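Local structure of ribosomal RNA processing protein 6 (Trypanosoma brucei brucei, 4NLC) at residues N168-S173 / N248-V253; I174-L179 / L185-D190; V195-K200 / T223-Y228. The protein probably acts as a 3'-5' exoribonuclease in ribosomal RNA processing, this chain being its catalytic core of exonuclease and HRDC domains. The protein carries 1 engineered substitution. All coordinates share one frame; numbering follows the deposited sequence.

Overall arrangement
Along the chain, strand 169-171 opens contact 1 and runs straight into helix 172-178. Contact 2 follows: a short loop of six residues closes as that helix meets helix 185-193. Past it, the loop segment 195-200 is met by the junction of helices 213-224 and 226-238, which closes contact 3. Only then does helix 249-261 return to the edge strand and complete contact 1, so contacts 2 and 3, in series, both nest within its loop. Contacts 1 and 2 share helix 172-178 and touch where Val253 packs on Ala175; contacts 2 and 3 meet through Val189 and Phe225. Contact 1 ties the sheet edge to a later helix; contacts 2 and 3 join helices and a loop.

Contact 1: N168-S173 / N248-V253; sequences NLFDTS and NMLLHV
Phe170 of strand 169-171 reaches across to Val253 and Leu250, which project from successive turns at the start of helix 249-261. The apolar contacts all gather at the far end of the ring. Val253 CG1 lies 3.6 Å from Phe170 CZ and equally close to CE2, while Leu250 CD1 stands 3.8 Å from Phe170 CE2; both methyls approach obliquely, from opposite sides of the ring plane. The phenyl gets there because its CG is anti to the backbone N (chi1 -171°), which swings the ring toward the helix although the strand itself runs past it. A long flat side chain suits this place, since the segment axes are still 9.8 Å apart at their closest, with an angle of 110° between their directions. Strand 169-171 is the edge strand of the mixed sheet in the RNase H-like exonuclease domain, and the later helix packs against it. Phe254 and Tyr230 add edge-to-face contacts to the same phenylalanine. Polar bonds within each segment secure the starts of two helices. Asp171 N-caps helix 172-178: its OD1 accepts from Ser173 N at 2.9 Å, and the carboxylate is also gripped by the backbone N atoms of Gly150 and Ala151. Asn248 OD1 makes an Asx motif, accepting from Leu251 N at 2.9 Å with the donor lying above the carbonyl plane.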
# COMPACT_ATOMS: atom_id res chain seq x y z
N ASN A 168 18.28 -2.65 -3.60
CA ASN A 168 18.50 -4.06 -3.29
C ASN A 168 17.33 -4.69 -2.52
O ASN A 168 17.46 -5.21 -1.40
CB ASN A 168 19.85 -4.35 -2.66
CG ASN A 168 20.91 -4.53 -3.71
OD1 ASN A 168 20.64 -4.96 -4.85
ND2 ASN A 168 22.12 -4.19 -3.37
N LEU A 169 16.20 -4.67 -3.20
CA LEU A 169 15.00 -5.32 -2.77
C LEU A 169 15.14 -6.80 -3.12
O LEU A 169 15.68 -7.14 -4.18
CB LEU A 169 13.77 -4.74 -3.54
CG LEU A 169 12.42 -5.50 -3.40
CD1 LEU A 169 11.85 -5.34 -2.02
CD2 LEU A 169 11.40 -5.01 -4.43
N PHE A 170 14.68 -7.66 -2.22
CA PHE A 170 14.53 -9.09 -2.50
C PHE A 170 13.09 -9.44 -2.14
O PHE A 170 12.67 -9.24 -1.01
CB PHE A 170 15.56 -9.99 -1.80
CG PHE A 170 15.48 -11.42 -2.30
CD1 PHE A 170 14.58 -12.33 -1.75
CD2 PHE A 170 16.32 -11.87 -3.32
CE1 PHE A 170 14.53 -13.65 -2.19
CE2 PHE A 170 16.28 -13.19 -3.76
CZ PHE A 170 15.37 -14.07 -3.21
N ASP A 171 12.33 -9.92 -3.13
CA ASP A 171 10.93 -10.27 -2.94
C ASP A 171 10.79 -11.79 -2.88
O ASP A 171 11.00 -12.48 -3.88
CB ASP A 171 10.07 -9.64 -4.05
CG ASP A 171 8.56 -9.74 -3.84
OD1 ASP A 171 8.10 -10.78 -3.30
OD2 ASP A 171 7.84 -8.84 -4.28
N THR A 172 10.45 -12.32 -1.69
CA THR A 172 10.33 -13.76 -1.44
C THR A 172 9.13 -14.39 -2.20
O THR A 172 9.14 -15.60 -2.45
CB THR A 172 10.32 -14.08 0.07
OG1 THR A 172 9.43 -13.20 0.74
CG2 THR A 172 11.69 -13.98 0.69
N SER A 173 8.13 -13.58 -2.59
CA SER A 173 7.01 -14.08 -3.35
C SER A 173 7.48 -14.32 -4.81
O SER A 173 7.14 -15.35 -5.39
CB SER A 173 5.83 -13.11 -3.28
OG SER A 173 4.76 -13.56 -4.09
N ASN A 248 21.84 -18.64 -13.36
CA ASN A 248 21.72 -18.48 -11.91
C ASN A 248 20.31 -17.96 -11.54
O ASN A 248 19.96 -16.81 -11.80
CB ASN A 248 22.84 -17.60 -11.34
CG ASN A 248 22.95 -17.60 -9.82
OD1 ASN A 248 22.01 -17.31 -9.08
ND2 ASN A 248 24.15 -17.82 -9.30
N MET A 249 19.51 -18.85 -10.95
CA MET A 249 18.13 -18.60 -10.55
C MET A 249 18.06 -17.60 -9.37
O MET A 249 17.14 -16.78 -9.34
CB MET A 249 17.42 -19.93 -10.28
CG MET A 249 16.00 -19.99 -10.82
SD MET A 249 15.83 -19.67 -12.60
CE MET A 249 14.25 -18.94 -12.62
N LEU A 250 19.06 -17.61 -8.45
CA LEU A 250 19.13 -16.64 -7.33
C LEU A 250 19.32 -15.20 -7.85
O LEU A 250 18.58 -14.31 -7.44
CB LEU A 250 20.19 -17.01 -6.25
CG LEU A 250 20.34 -16.01 -5.07
CD1 LEU A 250 19.03 -15.80 -4.29
CD2 LEU A 250 21.49 -16.38 -4.14
N LEU A 251 20.26 -15.01 -8.80
CA LEU A 251 20.51 -13.71 -9.45
C LEU A 251 19.29 -13.25 -10.26
O LEU A 251 19.01 -12.06 -10.28
CB LEU A 251 21.74 -13.76 -10.37
CG LEU A 251 23.06 -13.32 -9.77
CD1 LEU A 251 24.22 -13.72 -10.69
CD2 LEU A 251 23.09 -11.80 -9.55
N HIS A 252 18.57 -14.20 -10.91
CA HIS A 252 17.35 -13.89 -11.67
C HIS A 252 16.27 -13.28 -10.75
O HIS A 252 15.64 -12.29 -11.09
CB HIS A 252 16.81 -15.13 -12.41
CG HIS A 252 15.53 -14.88 -13.14
ND1 HIS A 252 15.50 -14.16 -14.32
CD2 HIS A 252 14.27 -15.25 -12.83
CE1 HIS A 252 14.23 -14.10 -14.68
NE2 HIS A 252 13.45 -14.73 -13.81
N VAL A 253 16.12 -13.83 -9.54
CA VAL A 253 15.13 -13.36 -8.58
C VAL A 253 15.51 -11.97 -8.05
O VAL A 253 14.65 -11.09 -7.98
CB VAL A 253 14.85 -14.42 -7.49
CG1 VAL A 253 13.90 -13.87 -6.44
CG2 VAL A 253 14.25 -15.68 -8.13

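Contact 2: I174-L179 / L185-D190; sequences IALQNL and LAFAVD
Leu176 divides its two methyls between Phe187 and Ala188, neighbours on helix 185-193. CD2 comes to the phenyl at its edge, near the ring plane, 4.0 Å from Phe187 CE2, so the methyl meets the rim of the ring instead of lying over a face. The other branch turns to the alanine, with Leu176 CD1 4.0 Å from Ala188 CB. A leucine suits this place because its fork can serve two partners side by side. Its CG stands anti to the carbonyl carbon (chi1 -77°), and the side chain heads for the facing helix from the point where the backbones come nearest, the CA atoms of Leu176 and Ala188 being 8.4 Å apart. Alanine fits opposite, since its single methyl meets the leucine without a longer chain pushing the helices apart. With CG anti to the backbone N (chi1 166°), Phe187 brings the CE2 side of its ring to the leucine; the two side chains cross obliquely, and the ring also meets that of His191, their planes about 20° apart. Met181 and His183 of the connecting loop touch Leu176 as well, and Leu233 of helix 226-238 adds a further apolar neighbour. At the end of the first helix, Asn178 ND2 donates to Ile174 O at 2.9 Å, from above the carbonyl plane. That oxygen also takes the helical bond from Asn178 N, so two bonds from one residue grip it and hold the amide back against its own helix. Linked by the six residues 179-184, none in helix or strand, these are two consecutive helices of the exonuclease domain joined by a short connection and packed through apolar side chains, just beyond the edge strand of its sheet.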
# COMPACT_ATOMS: atom_id res chain seq x y z
N ILE A 174 8.33 -13.43 -5.35
CA ILE A 174 8.91 -13.59 -6.70
C ILE A 174 9.79 -14.85 -6.71
O ILE A 174 9.72 -15.61 -7.68
CB ILE A 174 9.63 -12.31 -7.22
CG1 ILE A 174 8.62 -11.14 -7.42
CG2 ILE A 174 10.41 -12.59 -8.53
CD1 ILE A 174 9.26 -9.81 -7.87
N ALA A 175 10.56 -15.11 -5.62
CA ALA A 175 11.38 -16.32 -5.48
C ALA A 175 10.50 -17.57 -5.62
O ALA A 175 10.79 -18.44 -6.43
CB ALA A 175 12.08 -16.33 -4.13
N LEU A 176 9.37 -17.62 -4.89
CA LEU A 176 8.44 -18.76 -4.93
C LEU A 176 7.80 -18.95 -6.32
O LEU A 176 7.77 -20.08 -6.81
CB LEU A 176 7.41 -18.66 -3.79
CG LEU A 176 7.95 -19.04 -2.38
CD1 LEU A 176 7.04 -18.55 -1.26
CD2 LEU A 176 8.09 -20.56 -2.22
N GLN A 177 7.39 -17.84 -6.99
CA GLN A 177 6.84 -17.89 -8.36
C GLN A 177 7.88 -18.51 -9.33
O GLN A 177 7.53 -19.37 -10.15
CB GLN A 177 6.50 -16.47 -8.85
CG GLN A 177 5.24 -15.87 -8.24
CD GLN A 177 5.04 -14.48 -8.78
OE1 GLN A 177 5.63 -13.51 -8.30
NE2 GLN A 177 4.29 -14.36 -9.86
N ASN A 178 9.16 -18.06 -9.22
CA ASN A 178 10.26 -18.56 -10.06
C ASN A 178 10.63 -20.02 -9.81
O ASN A 178 11.23 -20.63 -10.68
CB ASN A 178 11.48 -17.65 -9.96
CG ASN A 178 11.31 -16.46 -10.86
OD1 ASN A 178 11.46 -16.54 -12.08
ND2 ASN A 178 10.82 -15.39 -10.31
N LEU A 179 10.27 -20.58 -8.65
CA LEU A 179 10.49 -21.97 -8.28
C LEU A 179 9.23 -22.79 -8.62
O LEU A 179 9.16 -23.98 -8.31
CB LEU A 179 10.78 -22.11 -6.78
CG LEU A 179 12.12 -21.62 -6.27
CD1 LEU A 179 12.05 -21.32 -4.79
CD2 LEU A 179 13.21 -22.61 -6.59
N LEU A 185 2.18 -15.32 1.74
CA LEU A 185 2.97 -15.24 2.95
C LEU A 185 2.65 -16.39 3.90
O LEU A 185 3.57 -17.03 4.41
CB LEU A 185 2.85 -13.87 3.67
CG LEU A 185 3.65 -13.74 4.97
CD1 LEU A 185 5.16 -13.77 4.71
CD2 LEU A 185 3.29 -12.49 5.70
N ALA A 186 1.34 -16.65 4.13
CA ALA A 186 0.87 -17.74 4.97
C ALA A 186 1.47 -19.06 4.48
O ALA A 186 1.94 -19.83 5.31
CB ALA A 186 -0.66 -17.82 4.96
N PHE A 187 1.47 -19.31 3.14
CA PHE A 187 2.07 -20.53 2.59
C PHE A 187 3.55 -20.66 3.00
O PHE A 187 3.91 -21.70 3.53
CB PHE A 187 1.94 -20.63 1.05
CG PHE A 187 2.84 -21.70 0.50
CD1 PHE A 187 2.53 -23.05 0.66
CD2 PHE A 187 4.05 -21.38 -0.12
CE1 PHE A 187 3.39 -24.05 0.18
CE2 PHE A 187 4.90 -22.38 -0.60
CZ PHE A 187 4.56 -23.71 -0.46
N ALA A 188 4.39 -19.62 2.73
CA ALA A 188 5.83 -19.62 3.01
C ALA A 188 6.13 -19.93 4.46
O ALA A 188 6.98 -20.78 4.75
CB ALA A 188 6.44 -18.26 2.64
N VAL A 189 5.43 -19.26 5.38
CA VAL A 189 5.62 -19.45 6.82
C VAL A 189 5.20 -20.86 7.22
O VAL A 189 5.94 -21.54 7.94
CB VAL A 189 4.96 -18.32 7.65
CG1 VAL A 189 5.08 -18.61 9.14
CG2 VAL A 189 5.60 -16.97 7.32
N ASP A 190 4.08 -21.35 6.71
CA ASP A 190 3.65 -22.71 7.02
C ASP A 190 4.57 -23.77 6.37
O ASP A 190 4.90 -24.76 7.02
CB ASP A 190 2.17 -22.89 6.65
CG ASP A 190 1.56 -24.24 6.96
OD1 ASP A 190 2.01 -24.90 7.92
OD2 ASP A 190 0.58 -24.61 6.28

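Contact 3: V195-K200 / T223-Y228; sequences VKLNKK and THFLLY
The loop following helix 185-193 packs on the junction of helices 213-224 and 226-238, in the helical part of the RNase H-like exonuclease domain. Phe225, at the break between those helices, carries the contact with the far end of its ring. Both methyls of Val195 come to that end from one side of the ring plane: CG1 lies 3.8 Å from Phe225 CZ and CG2 the same distance from Phe225 CE1, and the side chains cross at about a right angle. A beta-branched residue is suited to such a place, as both methyls sit close to the backbone and reach the ring end together. Leu197 adds a looser touch, its CD2 4.3 Å from Phe225 CE2. With CG anti to the carbonyl carbon (chi1 -45°), Phe225 sends its ring toward the loop, while His224 CD2 sits over the centre of one face, 3.5 Å above the plane, on the side away from Val195. The imidazole is held by Asp120 and Leu64 O, and Tyr63 packs edge-to-face with the phenyl. Between the segments the contact is wholly apolar, so its hold comes from shape and the burial of hydrocarbon, without the directionality of a polar bond.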
# COMPACT_ATOMS: atom_id res chain seq x y z
N VAL A 195 4.35 -22.92 10.92
CA VAL A 195 3.57 -21.97 11.73
C VAL A 195 2.36 -21.50 10.87
O VAL A 195 2.54 -21.06 9.73
CB VAL A 195 4.43 -20.74 12.21
CG1 VAL A 195 3.57 -19.66 12.87
CG2 VAL A 195 5.55 -21.17 13.15
N LYS A 196 1.15 -21.57 11.45
CA LYS A 196 -0.05 -21.09 10.76
C LYS A 196 -0.29 -19.65 11.16
O LYS A 196 -0.50 -19.35 12.33
CB LYS A 196 -1.28 -21.97 11.03
CG LYS A 196 -1.36 -23.13 10.05
CD LYS A 196 -2.59 -23.05 9.14
CE LYS A 196 -2.44 -23.97 7.96
NZ LYS A 196 -3.62 -23.95 7.06
N LEU A 197 -0.21 -18.74 10.18
CA LEU A 197 -0.44 -17.32 10.40
C LEU A 197 -1.93 -17.05 10.62
O LEU A 197 -2.77 -17.75 10.06
CB LEU A 197 0.09 -16.48 9.23
CG LEU A 197 1.62 -16.36 9.07
CD1 LEU A 197 1.96 -15.31 8.02
CD2 LEU A 197 2.30 -16.00 10.39
N ASN A 198 -2.24 -16.06 11.47
CA ASN A 198 -3.64 -15.70 11.75
C ASN A 198 -4.22 -14.90 10.57
O ASN A 198 -3.71 -13.84 10.24
CB ASN A 198 -3.75 -14.92 13.08
CG ASN A 198 -5.10 -15.06 13.76
OD1 ASN A 198 -6.14 -15.31 13.13
ND2 ASN A 198 -5.11 -14.88 15.08
N LYS A 199 -5.25 -15.46 9.92
CA LYS A 199 -5.94 -14.90 8.75
C LYS A 199 -6.73 -13.61 9.08
O LYS A 199 -6.69 -12.63 8.33
CB LYS A 199 -6.90 -15.98 8.19
CG LYS A 199 -7.57 -15.63 6.86
CD LYS A 199 -8.85 -16.44 6.64
CE LYS A 199 -9.60 -15.98 5.42
NZ LYS A 199 -10.92 -16.66 5.29
N LYS A 200 -7.47 -13.65 10.21
CA LYS A 200 -8.39 -12.65 10.77
C LYS A 200 -8.03 -11.15 10.61
O LYS A 200 -8.96 -10.34 10.50
CB LYS A 200 -8.59 -12.95 12.27
CG LYS A 200 -9.98 -12.62 12.78
CD LYS A 200 -10.03 -12.55 14.30
CE LYS A 200 -11.43 -12.24 14.79
NZ LYS A 200 -11.48 -12.14 16.27
N THR A 223 6.78 -10.32 9.66
CA THR A 223 8.20 -10.19 9.33
C THR A 223 9.10 -11.14 10.11
O THR A 223 10.21 -11.44 9.65
CB THR A 223 8.68 -8.74 9.52
OG1 THR A 223 8.50 -8.34 10.89
CG2 THR A 223 8.04 -7.78 8.56
N HIS A 224 8.68 -11.56 11.31
CA HIS A 224 9.43 -12.43 12.23
C HIS A 224 10.07 -13.68 11.59
O HIS A 224 11.20 -14.04 11.94
CB HIS A 224 8.53 -12.81 13.41
CG HIS A 224 9.21 -13.68 14.41
ND1 HIS A 224 9.96 -13.15 15.44
CD2 HIS A 224 9.26 -15.04 14.49
CE1 HIS A 224 10.43 -14.18 16.11
NE2 HIS A 224 10.04 -15.34 15.57
N PHE A 225 9.37 -14.31 10.62
CA PHE A 225 9.88 -15.53 9.98
C PHE A 225 10.50 -15.30 8.58
O PHE A 225 11.04 -16.24 7.98
CB PHE A 225 8.77 -16.60 9.87
CG PHE A 225 7.94 -16.81 11.13
CD1 PHE A 225 8.34 -17.71 12.11
CD2 PHE A 225 6.74 -16.13 11.31
CE1 PHE A 225 7.57 -17.92 13.25
CE2 PHE A 225 6.00 -16.31 12.47
CZ PHE A 225 6.39 -17.23 13.41
N LEU A 226 10.41 -14.06 8.07
CA LEU A 226 10.79 -13.73 6.72
C LEU A 226 12.28 -13.87 6.41
O LEU A 226 12.62 -14.29 5.30
CB LEU A 226 10.27 -12.33 6.33
CG LEU A 226 10.14 -12.04 4.81
CD1 LEU A 226 9.42 -13.18 4.07
CD2 LEU A 226 9.39 -10.73 4.57
N LEU A 227 13.18 -13.59 7.36
CA LEU A 227 14.61 -13.77 7.06
C LEU A 227 15.01 -15.24 6.98
O LEU A 227 15.86 -15.56 6.18
CB LEU A 227 15.52 -12.99 7.99
CG LEU A 227 15.41 -11.47 7.92
CD1 LEU A 227 16.23 -10.84 9.02
CD2 LEU A 227 15.80 -10.95 6.54
N TYR A 228 14.35 -16.12 7.76
CA TYR A 228 14.61 -17.58 7.67
C TYR A 228 14.10 -18.08 6.33
O TYR A 228 14.78 -18.86 5.69
CB TYR A 228 13.93 -18.36 8.80
CG TYR A 228 14.05 -19.88 8.67
CD1 TYR A 228 15.25 -20.53 8.93
CD2 TYR A 228 12.95 -20.65 8.32
CE1 TYR A 228 15.36 -21.92 8.84
CE2 TYR A 228 13.05 -22.05 8.21
CZ TYR A 228 14.26 -22.67 8.48
OH TYR A 228 14.36 -24.04 8.40